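Local coordinates for Glyoxalase/bleomycin resistance protein/dioxygenase (Nostoc punctiforme PCC 73102, PDB 3KOL) that binds cobalt in the crystal and belongs to the glyoxalase/bleomycin resistance/dioxygenase superfamily, consistent with a metal-dependent dioxygenase or lyase role, at residues 26-37 with 138-146. Numbering follows the deposited sequence.
Sequences NVQDMQASRYFY and FYDPDGFMI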
# COMPACT_ATOMS: atom_id res chain seq x y z
N ASN A 26 8.29 -6.86 -0.82
CA ASN A 26 9.41 -7.77 -1.07
C ASN A 26 9.49 -8.60 0.20
O ASN A 26 9.51 -8.06 1.30
CB ASN A 26 10.72 -7.01 -1.25
CG ASN A 26 10.77 -6.25 -2.55
OD1 ASN A 26 10.21 -6.70 -3.55
ND2 ASN A 26 11.45 -5.11 -2.55
N VAL A 27 9.55 -9.92 0.05
CA VAL A 27 9.61 -10.80 1.22
C VAL A 27 10.81 -11.74 1.15
O VAL A 27 11.10 -12.31 0.09
CB VAL A 27 8.32 -11.63 1.33
CG1 VAL A 27 7.12 -10.69 1.43
CG2 VAL A 27 8.17 -12.53 0.12
N GLN A 28 11.51 -11.89 2.26
CA GLN A 28 12.69 -12.76 2.31
C GLN A 28 12.29 -14.23 2.31
O GLN A 28 12.98 -15.07 1.71
CB GLN A 28 13.53 -12.43 3.55
CG GLN A 28 14.96 -12.96 3.48
CD GLN A 28 15.06 -14.45 3.76
OE1 GLN A 28 15.85 -15.17 3.13
NE2 GLN A 28 14.29 -14.92 4.73
N ASP A 29 11.19 -14.55 2.98
CA ASP A 29 10.70 -15.92 3.09
C ASP A 29 9.30 -16.03 2.49
O ASP A 29 8.30 -15.82 3.18
CB ASP A 29 10.66 -16.35 4.56
CG ASP A 29 10.43 -17.84 4.74
OD1 ASP A 29 9.69 -18.43 3.93
OD2 ASP A 29 10.97 -18.42 5.70
N MSE A 30 9.22 -16.38 1.21
CA MSE A 30 7.94 -16.48 0.51
C MSE A 30 6.87 -17.34 1.19
O MSE A 30 5.72 -16.92 1.30
CB MSE A 30 8.16 -16.98 -0.92
CG MSE A 30 6.87 -17.15 -1.73
SE MSE A 30 5.81 -15.52 -1.84
CE MSE A 30 6.73 -14.68 -3.33
N GLN A 31 7.24 -18.53 1.64
CA GLN A 31 6.25 -19.39 2.28
C GLN A 31 5.76 -18.84 3.62
O GLN A 31 4.59 -19.02 3.98
CB GLN A 31 6.80 -20.81 2.44
CG GLN A 31 7.22 -21.44 1.11
CD GLN A 31 6.09 -21.44 0.08
OE1 GLN A 31 6.31 -21.13 -1.09
NE2 GLN A 31 4.89 -21.80 0.52
N ALA A 32 6.64 -18.18 4.36
CA ALA A 32 6.24 -17.60 5.65
C ALA A 32 5.24 -16.48 5.37
O ALA A 32 4.28 -16.29 6.13
CB ALA A 32 7.46 -17.05 6.38
N SER A 33 5.46 -15.75 4.29
CA SER A 33 4.57 -14.65 3.92
C SER A 33 3.26 -15.16 3.32
O SER A 33 2.20 -14.58 3.58
CB SER A 33 5.28 -13.69 2.96
OG SER A 33 6.38 -13.07 3.62
N ARG A 34 3.31 -16.22 2.52
CA ARG A 34 2.07 -16.78 1.96
C ARG A 34 1.25 -17.30 3.13
O ARG A 34 0.02 -17.22 3.13
CB ARG A 34 2.36 -17.95 1.01
CG ARG A 34 3.01 -17.59 -0.31
CD ARG A 34 3.13 -18.82 -1.22
NE ARG A 34 1.83 -19.33 -1.65
CZ ARG A 34 1.29 -20.47 -1.22
NH1 ARG A 34 1.94 -21.24 -0.36
NH2 ARG A 34 0.10 -20.86 -1.67
N TYR A 35 1.92 -17.85 4.14
CA TYR A 35 1.21 -18.37 5.30
C TYR A 35 0.53 -17.24 6.07
O TYR A 35 -0.63 -17.33 6.45
CB TYR A 35 2.18 -19.10 6.23
CG TYR A 35 1.47 -19.98 7.24
CD1 TYR A 35 0.96 -21.22 6.87
CD2 TYR A 35 1.29 -19.56 8.55
CE1 TYR A 35 0.28 -22.02 7.79
CE2 TYR A 35 0.61 -20.35 9.48
CZ TYR A 35 0.11 -21.58 9.09
OH TYR A 35 -0.56 -22.36 10.00
N PHE A 36 1.28 -16.17 6.29
CA PHE A 36 0.79 -14.99 7.01
C PHE A 36 -0.41 -14.35 6.31
O PHE A 36 -1.49 -14.25 6.88
CB PHE A 36 1.92 -13.96 7.12
CG PHE A 36 1.57 -12.74 7.93
CD1 PHE A 36 1.61 -12.77 9.32
CD2 PHE A 36 1.23 -11.55 7.29
CE1 PHE A 36 1.33 -11.62 10.06
CE2 PHE A 36 0.95 -10.39 8.02
CZ PHE A 36 1.00 -10.43 9.41
N TYR A 37 -0.22 -13.91 5.07
CA TYR A 37 -1.29 -13.24 4.33
C TYR A 37 -2.42 -14.14 3.83
O TYR A 37 -3.58 -13.76 3.92
CB TYR A 37 -0.69 -12.47 3.14
CG TYR A 37 0.13 -11.27 3.58
CD1 TYR A 37 -0.49 -10.14 4.11
CD2 TYR A 37 1.52 -11.29 3.50
CE1 TYR A 37 0.26 -9.05 4.56
CE2 TYR A 37 2.28 -10.21 3.95
CZ TYR A 37 1.65 -9.09 4.47
OH TYR A 37 2.40 -8.03 4.92
N PHE A 138 0.19 -5.02 13.92
CA PHE A 138 1.15 -6.10 14.09
C PHE A 138 2.05 -6.16 12.86
O PHE A 138 1.68 -5.69 11.79
CB PHE A 138 0.39 -7.43 14.27
CG PHE A 138 -0.68 -7.66 13.24
CD1 PHE A 138 -0.43 -8.44 12.12
CD2 PHE A 138 -1.93 -7.08 13.38
CE1 PHE A 138 -1.42 -8.64 11.15
CE2 PHE A 138 -2.93 -7.27 12.43
CZ PHE A 138 -2.67 -8.05 11.31
N TYR A 139 3.25 -6.71 13.04
CA TYR A 139 4.22 -6.82 11.95
C TYR A 139 4.11 -8.14 11.20
O TYR A 139 3.76 -9.17 11.78
CB TYR A 139 5.64 -6.69 12.52
CG TYR A 139 5.91 -5.37 13.19
CD1 TYR A 139 5.96 -4.19 12.45
CD2 TYR A 139 6.11 -5.29 14.57
CE1 TYR A 139 6.20 -2.97 13.06
CE2 TYR A 139 6.35 -4.07 15.19
CZ TYR A 139 6.39 -2.91 14.42
OH TYR A 139 6.62 -1.69 15.01
N ASP A 140 4.41 -8.10 9.90
CA ASP A 140 4.38 -9.30 9.07
C ASP A 140 5.76 -9.94 9.22
O ASP A 140 6.62 -9.38 9.90
CB ASP A 140 4.03 -8.97 7.61
CG ASP A 140 5.20 -8.41 6.80
OD1 ASP A 140 6.29 -8.14 7.35
OD2 ASP A 140 5.02 -8.24 5.57
N PRO A 141 5.99 -11.12 8.61
CA PRO A 141 7.29 -11.81 8.72
C PRO A 141 8.55 -10.99 8.44
O PRO A 141 9.62 -11.31 8.97
CB PRO A 141 7.14 -12.97 7.74
CG PRO A 141 5.68 -13.30 7.84
CD PRO A 141 5.05 -11.92 7.81
N ASP A 142 8.44 -9.95 7.63
CA ASP A 142 9.60 -9.12 7.29
C ASP A 142 9.70 -7.85 8.12
O ASP A 142 10.67 -7.11 8.01
CB ASP A 142 9.56 -8.75 5.81
CG ASP A 142 9.80 -9.95 4.91
OD1 ASP A 142 10.96 -10.41 4.84
OD2 ASP A 142 8.84 -10.44 4.29
N GLY A 143 8.70 -7.61 8.96
CA GLY A 143 8.73 -6.42 9.79
C GLY A 143 7.89 -5.28 9.25
O GLY A 143 7.98 -4.16 9.76
N PHE A 144 7.08 -5.54 8.23
CA PHE A 144 6.22 -4.49 7.67
C PHE A 144 4.94 -4.46 8.52
O PHE A 144 4.30 -5.49 8.73
CB PHE A 144 5.86 -4.79 6.22
CG PHE A 144 5.00 -3.74 5.58
CD1 PHE A 144 5.46 -2.43 5.46
CD2 PHE A 144 3.72 -4.04 5.13
CE1 PHE A 144 4.66 -1.44 4.90
CE2 PHE A 144 2.90 -3.06 4.57
CZ PHE A 144 3.37 -1.76 4.46
N MSE A 145 4.57 -3.27 8.99
CA MSE A 145 3.40 -3.14 9.84
C MSE A 145 2.05 -3.23 9.16
O MSE A 145 1.78 -2.52 8.18
CB MSE A 145 3.47 -1.84 10.64
CG MSE A 145 2.32 -1.65 11.60
SE MSE A 145 2.43 0.02 12.55
CE MSE A 145 3.41 -0.61 14.10
N ILE A 146 1.19 -4.09 9.69
CA ILE A 146 -0.16 -4.29 9.16
C ILE A 146 -1.17 -3.82 10.20
O ILE A 146 -0.98 -4.00 11.40
CB ILE A 146 -0.44 -5.78 8.86
CG1 ILE A 146 0.55 -6.29 7.82
CG2 ILE A 146 -1.88 -5.95 8.36
CD1 ILE A 146 0.48 -5.56 6.49
O HOH W 1 9.28 -13.23 4.50
O HOH W 2 6.33 -10.65 4.84
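The F36 ring lies with one face over the D140-P141 step. P141 CD and D140 CA both make CH-pi contacts there, each 3.9 Å from the ring centroid. In this vicinal oxygen chelate fold, helix 30-40 packs on the hairpin turn between strands 134-139 and 145-150. With CG anti to the backbone N (chi1 -176°), F36 reaches past the proline, and its CZ comes 3.5 Å from F138 CE1. These two rings meet rim to rim, with planes at 58°. The next residue, Y37, donates its hydroxyl OH to D140 OD2 at 2.7 Å, on the anti side of the carboxylate. I146 CD1 packs at the edge of the Y37 ring. The other oxygen, D140 OD1, accepts from D142 N and F144 N on opposite faces of its plane. The bond from D142 N makes an Asx turn, within the type I turn D140-G143. D142 O binds R96 of the second subunit, so the turn also borders the dimer interface. Two waters link S33 OG to D142 OD2. D142 OD1 takes a nearly straight bond from Q28 N, 3.0 Å long at 171°.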